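Local atomic coordinates of uricase (Bacillus fastidiosus, PDB entry 4R8X), a protein that catalyses the oxidation of urate by molecular oxygen to 5-hydroxyisourate, the first step of urate degradation to allantoin. Residues K242-Q245 / H246-H250; Y249-G252 / L253-D257; R229-A232 / A233-H237; L65-T69 / D70-N74. All coordinates share one frame; numbering follows the deposited sequence.

Contact 1 (K242-Q245 / H246-H250); sequences KSIQ and HLIYH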
loop_
_atom_site.group_PDB
_atom_site.type_symbol
_atom_site.label_atom_id
_atom_site.label_comp_id
_atom_site.label_asym_id
_atom_site.label_seq_id
_atom_site.Cartn_x
_atom_site.Cartn_y
_atom_site.Cartn_z
ATOM N N LYS D 242 0.324 -8.110 -31.935
ATOM C CA LYS D 242 -0.735 -7.294 -32.519
ATOM C C LYS D 242 -1.670 -6.791 -31.427
ATOM O O LYS D 242 -2.565 -5.981 -31.675
ATOM C CB LYS D 242 -1.532 -8.123 -33.527
ATOM C CG LYS D 242 -0.715 -8.655 -34.695
ATOM C CD LYS D 242 -1.485 -9.748 -35.435
ATOM C CE LYS D 242 -0.638 -10.402 -36.517
ATOM N NZ LYS D 242 -1.249 -11.673 -36.978
ATOM N N SER D 243 -1.460 -7.302 -30.220
ATOM C CA SER D 243 -2.241 -6.933 -29.048
ATOM C C SER D 243 -1.704 -7.746 -27.893
ATOM O O SER D 243 -0.910 -8.663 -28.093
ATOM C CB SER D 243 -3.719 -7.269 -29.229
ATOM O OG SER D 243 -3.883 -8.646 -29.512
ATOM N N ILE D 244 -2.128 -7.408 -26.683
ATOM C CA ILE D 244 -1.794 -8.235 -25.535
ATOM C C ILE D 244 -2.464 -9.596 -25.697
ATOM O O ILE D 244 -1.875 -10.627 -25.365
ATOM C CB ILE D 244 -2.227 -7.578 -24.220
ATOM C CG1 ILE D 244 -1.451 -6.284 -24.001
ATOM C CG2 ILE D 244 -1.992 -8.516 -23.047
ATOM C CD1 ILE D 244 -1.889 -5.548 -22.777
ATOM N N GLN D 245 -3.693 -9.595 -26.213
ATOM C CA GLN D 245 -4.425 -10.831 -26.480
ATOM C C GLN D 245 -3.590 -11.766 -27.340
ATOM O O GLN D 245 -3.392 -12.928 -27.001
ATOM C CB GLN D 245 -5.748 -10.543 -27.197
ATOM C CG GLN D 245 -6.821 -9.921 -26.319
ATOM C CD GLN D 245 -6.806 -8.405 -26.334
ATOM O OE1 GLN D 245 -5.747 -7.775 -26.434
ATOM N NE2 GLN D 245 -7.991 -7.807 -26.232
ATOM N N HIS D 246 -3.101 -11.235 -28.454
ATOM C CA HIS D 246 -2.264 -11.979 -29.381
ATOM C C HIS D 246 -0.963 -12.440 -28.713
ATOM O O HIS D 246 -0.553 -13.588 -28.851
ATOM C CB HIS D 246 -1.998 -11.097 -30.605
ATOM C CG HIS D 246 -1.068 -11.697 -31.610
ATOM N ND1 HIS D 246 0.160 -11.145 -31.906
ATOM C CD2 HIS D 246 -1.190 -12.791 -32.401
ATOM C CE1 HIS D 246 0.755 -11.873 -32.835
ATOM N NE2 HIS D 246 -0.043 -12.878 -33.152
ATOM N N LEU D 247 -0.327 -11.543 -27.969
ATOM C CA LEU D 247 0.909 -11.874 -27.267
ATOM C C LEU D 247 0.774 -13.069 -26.325
ATOM O O LEU D 247 1.590 -13.996 -26.372
ATOM C CB LEU D 247 1.420 -10.655 -26.507
ATOM C CG LEU D 247 2.602 -10.888 -25.565
ATOM C CD1 LEU D 247 3.838 -11.320 -26.351
ATOM C CD2 LEU D 247 2.869 -9.629 -24.773
ATOM N N ILE D 248 -0.255 -13.064 -25.485
ATOM C CA ILE D 248 -0.358 -14.107 -24.481
ATOM C C ILE D 248 -0.731 -15.444 -25.104
ATOM O O ILE D 248 -0.355 -16.496 -24.586
ATOM C CB ILE D 248 -1.284 -13.726 -23.299
ATOM C CG1 ILE D 248 -2.708 -13.429 -23.765
ATOM C CG2 ILE D 248 -0.706 -12.528 -22.553
ATOM C CD1 ILE D 248 -3.664 -13.205 -22.604
ATOM N N TYR D 249 -1.431 -15.410 -26.235
ATOM C CA TYR D 249 -1.689 -16.648 -26.956
ATOM C C TYR D 249 -0.360 -17.307 -27.330
ATOM O O TYR D 249 -0.150 -18.504 -27.096
ATOM C CB TYR D 249 -2.522 -16.383 -28.215
ATOM C CG TYR D 249 -2.870 -17.624 -29.014
ATOM C CD1 TYR D 249 -3.565 -18.678 -28.436
ATOM C CD2 TYR D 249 -2.512 -17.734 -30.357
ATOM C CE1 TYR D 249 -3.894 -19.807 -29.172
ATOM C CE2 TYR D 249 -2.839 -18.859 -31.095
ATOM C CZ TYR D 249 -3.526 -19.891 -30.495
ATOM O OH TYR D 249 -3.855 -21.015 -31.218
ATOM N N HIS D 250 0.549 -16.514 -27.886
ATOM C CA HIS D 250 1.853 -17.019 -28.290
ATOM C C HIS D 250 2.779 -17.384 -27.136
ATOM O O HIS D 250 3.537 -18.339 -27.231
ATOM C CB HIS D 250 2.511 -16.049 -29.265
ATOM C CG HIS D 250 1.928 -16.122 -30.637
ATOM N ND1 HIS D 250 2.515 -16.847 -31.649
ATOM C CD2 HIS D 250 0.774 -15.627 -31.146
ATOM C CE1 HIS D 250 1.771 -16.760 -32.737
ATOM N NE2 HIS D 250 0.701 -16.040 -32.455
#
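Ser243 OG takes the N-H of His246 at 2.9 Å, a nearly straight bond that marks Ser243 as the N-cap of helix 244-258. Its hydroxyl stands between backbone N and carbonyl carbon (chi1 57°), which turns it toward the first turn; a serine suits the place because its short arm lets OG reach the His246 amide. The main-chain bonds of the helix begin alongside, from Leu247 N to Ser243 O and from Ile248 N to Ile244 O, whereas the third, from Tyr249 N to Gln245 O, is stretched to 3.3 Å.

A second polar link precedes the cap. The backbone N of Lys242 donates to ND1 of His246 at 3.0 Å, coming in 33° out of the imidazole plane, so ND1 serves here as an acceptor. CG of His246 lies anti to its own N (chi1 176°), which swings the ring back beside the incoming chain.

The same ring is a platform for CH-pi contact: Lys242 runs obliquely across it, with CD 4.0 Å from the centroid and almost on the ring normal. Its extended chain carries NZ past the ring to a salt bridge with Glu318.

Among apolar groups, CG2 of Ile244 meets CG2 of Ile248 at 4.2 Å, one turn on. Both isoleucines lean on strands 198-208 and 262-271, and Ile244 touches Asn271, predicted to bind urate and oxygen. The side chain of Gln245, predicted to bind urate, touches Gln299 of strand 296-304 and Phe58 of a second subunit, which places this helix start at a subunit boundary beside the probable active site.

Contact 2 (Y249-G252 / L253-D257); sequences YHIG and LTILD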
loop_
_atom_site.group_PDB
_atom_site.type_symbol
_atom_site.label_atom_id
_atom_site.label_comp_id
_atom_site.label_asym_id
_atom_site.label_seq_id
_atom_site.Cartn_x
_atom_site.Cartn_y
_atom_site.Cartn_z
ATOM N N TYR D 249 -1.431 -15.410 -26.235
ATOM C CA TYR D 249 -1.689 -16.648 -26.956
ATOM C C TYR D 249 -0.360 -17.307 -27.330
ATOM O O TYR D 249 -0.150 -18.504 -27.096
ATOM C CB TYR D 249 -2.522 -16.383 -28.215
ATOM C CG TYR D 249 -2.870 -17.624 -29.014
ATOM C CD1 TYR D 249 -3.565 -18.678 -28.436
ATOM C CD2 TYR D 249 -2.512 -17.734 -30.357
ATOM C CE1 TYR D 249 -3.894 -19.807 -29.172
ATOM C CE2 TYR D 249 -2.839 -18.859 -31.095
ATOM C CZ TYR D 249 -3.526 -19.891 -30.495
ATOM O OH TYR D 249 -3.855 -21.015 -31.218
ATOM N N HIS D 250 0.549 -16.514 -27.886
ATOM C CA HIS D 250 1.853 -17.019 -28.290
ATOM C C HIS D 250 2.779 -17.384 -27.136
ATOM O O HIS D 250 3.537 -18.339 -27.231
ATOM C CB HIS D 250 2.511 -16.049 -29.265
ATOM C CG HIS D 250 1.928 -16.122 -30.637
ATOM N ND1 HIS D 250 2.515 -16.847 -31.649
ATOM C CD2 HIS D 250 0.774 -15.627 -31.146
ATOM C CE1 HIS D 250 1.771 -16.760 -32.737
ATOM N NE2 HIS D 250 0.701 -16.040 -32.455
ATOM N N ILE D 251 2.714 -16.640 -26.040
ATOM C CA ILE D 251 3.449 -17.041 -24.860
ATOM C C ILE D 251 2.942 -18.407 -24.392
ATOM O O ILE D 251 3.734 -19.308 -24.087
ATOM C CB ILE D 251 3.326 -16.003 -23.733
ATOM C CG1 ILE D 251 4.038 -14.699 -24.130
ATOM C CG2 ILE D 251 3.902 -16.577 -22.444
ATOM C CD1 ILE D 251 3.795 -13.525 -23.167
ATOM N N GLY D 252 1.621 -18.562 -24.358
ATOM C CA GLY D 252 1.025 -19.815 -23.938
ATOM C C GLY D 252 1.411 -20.984 -24.827
ATOM O O GLY D 252 1.758 -22.050 -24.323
ATOM N N LEU D 253 1.344 -20.786 -26.140
ATOM C CA LEU D 253 1.742 -21.830 -27.088
ATOM C C LEU D 253 3.179 -22.269 -26.846
ATOM O O LEU D 253 3.492 -23.459 -26.896
ATOM C CB LEU D 253 1.604 -21.334 -28.536
ATOM C CG LEU D 253 0.199 -21.060 -29.073
ATOM C CD1 LEU D 253 0.294 -20.412 -30.452
ATOM C CD2 LEU D 253 -0.649 -22.329 -29.125
ATOM N N THR D 254 4.058 -21.298 -26.620
ATOM C CA THR D 254 5.481 -21.576 -26.442
ATOM C C THR D 254 5.727 -22.382 -25.172
ATOM O O THR D 254 6.518 -23.323 -25.175
ATOM C CB THR D 254 6.324 -20.281 -26.435
ATOM O OG1 THR D 254 6.022 -19.514 -27.608
ATOM C CG2 THR D 254 7.803 -20.614 -26.446
ATOM N N ILE D 255 5.044 -22.016 -24.090
ATOM C CA ILE D 255 5.181 -22.756 -22.835
ATOM C C ILE D 255 4.713 -24.207 -23.018
ATOM O O ILE D 255 5.397 -25.149 -22.621
ATOM C CB ILE D 255 4.400 -22.076 -21.677
ATOM C CG1 ILE D 255 4.964 -20.682 -21.357
ATOM C CG2 ILE D 255 4.419 -22.955 -20.445
ATOM C CD1 ILE D 255 4.010 -19.805 -20.571
ATOM N N LEU D 256 3.547 -24.380 -23.631
ATOM C CA LEU D 256 3.024 -25.712 -23.926
ATOM C C LEU D 256 3.966 -26.534 -24.819
ATOM O O LEU D 256 4.099 -27.754 -24.652
ATOM C CB LEU D 256 1.640 -25.584 -24.554
ATOM C CG LEU D 256 0.576 -25.019 -23.609
ATOM C CD1 LEU D 256 -0.713 -24.648 -24.335
ATOM C CD2 LEU D 256 0.281 -25.985 -22.464
ATOM N N ASP D 257 4.614 -25.864 -25.769
ATOM C CA ASP D 257 5.579 -26.496 -26.667
ATOM C C ASP D 257 6.797 -27.022 -25.906
ATOM O O ASP D 257 7.236 -28.161 -26.107
ATOM C CB ASP D 257 6.016 -25.487 -27.734
ATOM C CG ASP D 257 6.450 -26.141 -29.035
ATOM O OD1 ASP D 257 6.479 -27.390 -29.133
ATOM O OD2 ASP D 257 6.758 -25.384 -29.981
#
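Leu253 lays CD1 over one face of the Tyr249 ring, nearest to CE2 at 3.6 Å and displaced toward the rim, while CD2 lies near CZ and OH. With CG of Tyr249 anti to its N (chi1 -179°), the phenol swings toward the following turn, and the branched leucine can set both methyls against it. Were Tyr249 a serine, the Leu253 methyls would probably lose the ring they lie on, and Glu311 its hydroxyl partner.

Close packing also marks another flank: Ile251 and Ile255 lie side by side, CG2 to CD1 at 3.7 Å. His250 O is gripped twice by Thr254, by OG1 at 2.8 Å and by N at 3.1 Å, from opposite faces of its carbonyl plane. Threonine thus satisfies its buried hydroxyl within the helix.

The looser side is that of Asp257, partly exposed, whose carboxylate takes no part across this turn and is held instead by Lys312 and Tyr319. Along the later turns of helix 244-258, the contact is wedged between its neighbours: helix 305-312 covers Tyr249 and Leu253, helix 225-238 meets Ile251 and Thr254, and strand 262-271 underlies Ile251, Ile255 and Leu256.

Contact 3 (R229-A232 / A233-H237); sequences RDIA and ASVFH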
loop_
_atom_site.group_PDB
_atom_site.type_symbol
_atom_site.label_atom_id
_atom_site.label_comp_id
_atom_site.label_asym_id
_atom_site.label_seq_id
_atom_site.Cartn_x
_atom_site.Cartn_y
_atom_site.Cartn_z
ATOM N N ARG D 229 8.690 -17.583 -16.735
ATOM C CA ARG D 229 8.971 -16.148 -16.784
ATOM C C ARG D 229 9.931 -15.836 -17.936
ATOM O O ARG D 229 9.726 -14.886 -18.696
ATOM C CB ARG D 229 9.544 -15.699 -15.434
ATOM C CG ARG D 229 9.826 -14.210 -15.278
ATOM C CD ARG D 229 11.259 -13.855 -15.670
ATOM N NE ARG D 229 12.235 -14.787 -15.112
ATOM C CZ ARG D 229 12.662 -14.766 -13.853
ATOM N NH1 ARG D 229 12.200 -13.857 -13.005
ATOM N NH2 ARG D 229 13.552 -15.656 -13.439
ATOM N N ASP D 230 10.986 -16.635 -18.064
ATOM C CA ASP D 230 11.952 -16.448 -19.144
ATOM C C ASP D 230 11.341 -16.679 -20.528
ATOM O O ASP D 230 11.697 -15.981 -21.479
ATOM C CB ASP D 230 13.178 -17.337 -18.947
ATOM C CG ASP D 230 14.032 -16.905 -17.771
ATOM O OD1 ASP D 230 13.859 -15.763 -17.281
ATOM O OD2 ASP D 230 14.875 -17.718 -17.340
ATOM N N ILE D 231 10.431 -17.648 -20.654
ATOM C CA ILE D 231 9.731 -17.838 -21.922
ATOM C C ILE D 231 8.894 -16.598 -22.246
ATOM O O ILE D 231 8.949 -16.068 -23.352
ATOM C CB ILE D 231 8.847 -19.091 -21.918
ATOM C CG1 ILE D 231 9.713 -20.348 -21.874
ATOM C CG2 ILE D 231 7.947 -19.125 -23.157
ATOM C CD1 ILE D 231 8.904 -21.604 -21.648
ATOM N N ALA D 232 8.116 -16.138 -21.279
ATOM C CA ALA D 232 7.313 -14.927 -21.464
ATOM C C ALA D 232 8.142 -13.731 -21.930
ATOM O O ALA D 232 7.767 -13.042 -22.875
ATOM C CB ALA D 232 6.578 -14.581 -20.177
ATOM N N ALA D 233 9.271 -13.488 -21.272
ATOM C CA ALA D 233 10.114 -12.361 -21.627
ATOM C C ALA D 233 10.680 -12.523 -23.032
ATOM O O ALA D 233 10.731 -11.564 -23.801
ATOM C CB ALA D 233 11.231 -12.215 -20.618
ATOM N N SER D 234 11.080 -13.746 -23.365
ATOM C CA SER D 234 11.693 -14.042 -24.658
ATOM C C SER D 234 10.704 -13.867 -25.804
ATOM O O SER D 234 11.036 -13.300 -26.845
ATOM C CB SER D 234 12.274 -15.460 -24.671
ATOM O OG SER D 234 13.322 -15.577 -23.719
ATOM N N VAL D 235 9.484 -14.341 -25.600
ATOM C CA VAL D 235 8.447 -14.190 -26.608
ATOM C C VAL D 235 8.068 -12.715 -26.774
ATOM O O VAL D 235 7.936 -12.231 -27.892
ATOM C CB VAL D 235 7.216 -15.050 -26.277
ATOM C CG1 VAL D 235 6.055 -14.761 -27.250
ATOM C CG2 VAL D 235 7.597 -16.537 -26.313
ATOM N N PHE D 236 7.936 -11.990 -25.664
ATOM C CA PHE D 236 7.658 -10.549 -25.709
ATOM C C PHE D 236 8.736 -9.826 -26.532
ATOM O O PHE D 236 8.432 -8.973 -27.377
ATOM C CB PHE D 236 7.590 -9.997 -24.279
ATOM C CG PHE D 236 6.959 -8.626 -24.155
ATOM C CD1 PHE D 236 6.065 -8.146 -25.105
ATOM C CD2 PHE D 236 7.271 -7.814 -23.068
ATOM C CE1 PHE D 236 5.491 -6.878 -24.970
ATOM C CE2 PHE D 236 6.704 -6.550 -22.924
ATOM C CZ PHE D 236 5.815 -6.079 -23.876
ATOM N N HIS D 237 9.993 -10.209 -26.315
ATOM C CA HIS D 237 11.129 -9.620 -27.032
ATOM C C HIS D 237 11.085 -9.868 -28.535
ATOM O O HIS D 237 11.298 -8.954 -29.322
ATOM C CB HIS D 237 12.438 -10.147 -26.428
ATOM C CG HIS D 237 13.669 -9.836 -27.226
ATOM N ND1 HIS D 237 14.487 -8.760 -26.953
ATOM C CD2 HIS D 237 14.248 -10.496 -28.256
ATOM C CE1 HIS D 237 15.507 -8.762 -27.793
ATOM N NE2 HIS D 237 15.387 -9.809 -28.592
#
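Ser234 grips the carbonyl oxygen of Asp230 with two donors, its OG at 2.8 Å and its backbone N at 3.0 Å, which approach from opposite faces of the carbonyl plane. The hydroxyl can fold back in this way because OG sits beside its own N (chi1 -64°). Replacing Ser234 by valine is likely to cost Asp230 O one of its two donors and to leave Gly124 N of a third subunit without its acceptor. Ordinary helix bonds continue on both sides: Ala233 N to Arg229 O, Val235 N to Ile231 O and Phe236 N to Ala232 O.

An ion pair sits in the first turn. NE of Arg229 meets OD1 of its neighbour Asp230 at 2.9 Å in a salt bridge, approaching 47° out of the carboxylate plane; Glu142 takes NH1 and Ser31 takes OD2, so each ion has a second partner.

Apolar contact across the turn comes from Ile231 and Val235, side by side with their CG2 methyls 4.1 Å apart. These beta-branched chains form a short hydrophobic stripe, while the small Ala232 and Ala233 allow close approach on other flanks.

The stripe faces Ile251 and Thr254 of helix 244-258. Ala232 and Phe236 rest on strand 198-208, Phe236 also reaches strand 156-173, and Ala233 packs on Ile121 of the third subunit, so helix 225-238 lies between its own sheet and another chain.

Contact 4 (L65-T69 / D70-N74); sequences LVVAT and DSMKN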
loop_
_atom_site.group_PDB
_atom_site.type_symbol
_atom_site.label_atom_id
_atom_site.label_comp_id
_atom_site.label_asym_id
_atom_site.label_seq_id
_atom_site.Cartn_x
_atom_site.Cartn_y
_atom_site.Cartn_z
ATOM N N LEU D 65 -13.868 -29.899 18.288
ATOM C CA LEU D 65 -13.172 -30.447 17.134
ATOM C C LEU D 65 -12.396 -29.367 16.404
ATOM O O LEU D 65 -12.041 -29.517 15.233
ATOM C CB LEU D 65 -14.160 -31.126 16.186
ATOM C CG LEU D 65 -14.726 -32.456 16.674
ATOM C CD1 LEU D 65 -15.700 -33.026 15.650
ATOM C CD2 LEU D 65 -13.590 -33.435 16.968
ATOM N N VAL D 66 -12.133 -28.272 17.105
ATOM C CA VAL D 66 -11.436 -27.150 16.501
ATOM C C VAL D 66 -9.936 -27.211 16.773
ATOM O O VAL D 66 -9.494 -27.088 17.914
ATOM C CB VAL D 66 -12.013 -25.803 16.972
ATOM C CG1 VAL D 66 -11.184 -24.639 16.421
ATOM C CG2 VAL D 66 -13.466 -25.677 16.545
ATOM N N VAL D 67 -9.161 -27.452 15.725
ATOM C CA VAL D 67 -7.725 -27.242 15.785
ATOM C C VAL D 67 -7.522 -25.729 15.857
ATOM O O VAL D 67 -8.043 -24.987 15.016
ATOM C CB VAL D 67 -7.028 -27.805 14.532
ATOM C CG1 VAL D 67 -5.526 -27.522 14.574
ATOM C CG2 VAL D 67 -7.329 -29.303 14.377
ATOM N N ALA D 68 -6.784 -25.262 16.860
ATOM C CA ALA D 68 -6.568 -23.824 17.035
ATOM C C ALA D 68 -5.756 -23.283 15.861
ATOM O O ALA D 68 -4.857 -23.964 15.369
ATOM C CB ALA D 68 -5.854 -23.553 18.347
ATOM N N THR D 69 -6.084 -22.082 15.387
ATOM C CA THR D 69 -5.365 -21.531 14.233
ATOM C C THR D 69 -3.867 -21.383 14.526
ATOM O O THR D 69 -3.021 -21.628 13.657
ATOM C CB THR D 69 -5.984 -20.199 13.691
ATOM O OG1 THR D 69 -5.823 -19.152 14.654
ATOM C CG2 THR D 69 -7.465 -20.384 13.345
ATOM N N ASP D 70 -3.535 -21.018 15.761
ATOM C CA ASP D 70 -2.141 -20.921 16.161
ATOM C C ASP D 70 -1.449 -22.281 16.038
ATOM O O ASP D 70 -0.290 -22.367 15.630
ATOM C CB ASP D 70 -2.039 -20.379 17.582
ATOM C CG ASP D 70 -0.619 -20.282 18.068
ATOM O OD1 ASP D 70 0.053 -19.294 17.720
ATOM O OD2 ASP D 70 -0.177 -21.186 18.810
ATOM N N SER D 71 -2.169 -23.346 16.378
ATOM C CA SER D 71 -1.642 -24.694 16.214
ATOM C C SER D 71 -1.395 -25.037 14.754
ATOM O O SER D 71 -0.439 -25.739 14.433
ATOM C CB SER D 71 -2.591 -25.714 16.842
ATOM O OG SER D 71 -2.767 -25.428 18.211
ATOM N N MET D 72 -2.246 -24.534 13.866
ATOM C CA MET D 72 -2.037 -24.731 12.430
ATOM C C MET D 72 -0.743 -24.090 11.970
ATOM O O MET D 72 -0.012 -24.654 11.147
ATOM C CB MET D 72 -3.175 -24.153 11.608
ATOM C CG MET D 72 -4.528 -24.718 11.909
ATOM S SD MET D 72 -5.736 -23.927 10.837
ATOM C CE MET D 72 -7.190 -24.177 11.828
ATOM N N LYS D 73 -0.486 -22.890 12.484
ATOM C CA LYS D 73 0.734 -22.176 12.180
ATOM C C LYS D 73 1.953 -22.989 12.621
ATOM O O LYS D 73 2.895 -23.163 11.855
ATOM C CB LYS D 73 0.706 -20.801 12.850
ATOM C CG LYS D 73 2.041 -20.072 12.854
ATOM C CD LYS D 73 2.043 -18.920 13.841
ATOM C CE LYS D 73 1.907 -19.408 15.280
ATOM N NZ LYS D 73 3.135 -20.020 15.847
ATOM N N ASN D 74 1.914 -23.517 13.845
ATOM C CA ASN D 74 3.002 -24.351 14.350
ATOM C C ASN D 74 3.197 -25.597 13.495
ATOM O O ASN D 74 4.315 -25.997 13.204
ATOM C CB ASN D 74 2.746 -24.779 15.803
ATOM C CG ASN D 74 2.768 -23.616 16.778
ATOM O OD1 ASN D 74 3.387 -22.588 16.518
ATOM N ND2 ASN D 74 2.106 -23.790 17.927
#
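Met72 N donates to Ala68 O at 3.1 Å, in the carbonyl plane, and Lys73 N donates to Thr69 O at the same length: these are successive backbone bonds at the start of helix 69-82. Ala68 occupies the N-cap position, where a methyl offers no side-chain acceptor of its own. Thr69 follows with OG1 turned between N and carbonyl carbon (chi1 67°), and that hydroxyl bonds Lys9 of strand 5-17.

Within the first turns, Lys73 bends at its third and fourth torsions (65° and 75°), which curls NZ round to OD1 of Asn74 at 2.7 Å. The same ammonium lies 3.7 Å from OD1 of Asp70, a long salt bridge. An aspartate near the N-terminal end of a helix probably also suits the helix dipole.

Farther out, packing takes over. Met72 extends along the incoming loop: its CG lies 4.0 Å from CG1 of Val67, where the chains cross at an angle, and its CE reaches 3.4 Å from Val67 O and 4.1 Å from CG2 of Thr69. The long, unbranched thioether, extended beyond CG, suits this reach. On the neighbouring flank, the methyl CB of Ala68 meets OG of Ser71 at 3.6 Å.

Both kinds of chemistry thus serve both sides. Val67 and Met72 pack on Leu49 of strand 40-50 in the same chain, where Thr69 makes its bond to Lys9; toward a second subunit, Val67 packs on Ile183, while Asn74 ND2 bonds Tyr187 O and Thr189 OG1 and the Val66 backbone adds further hydrogen bonds.

How the contacts relate
Contact 4 comes first along the chain, followed by contacts 3, 1 and 2. The last two are successive parts of helix 244-258, share Tyr249 and His250, and have centres 10 Å apart. Contact 3 lies on the preceding helix 225-238, which packs alongside: Phe236 and Val235 meet Leu247 of contact 1, and Ile231 and Val235 meet Thr254, Ile251 and Ile255 of contact 2. Contact 4, on helix 69-82, lies across the chain's centre, about 42 to 45 Å away between centres. The helices pack on an antiparallel sheet, as in the T-fold (tunnelling fold) of uricases. Contacts 1 and 4 touch the second subunit and contact 3 the third, so helices on both sides of the chain's centre join subunits of the tetramer.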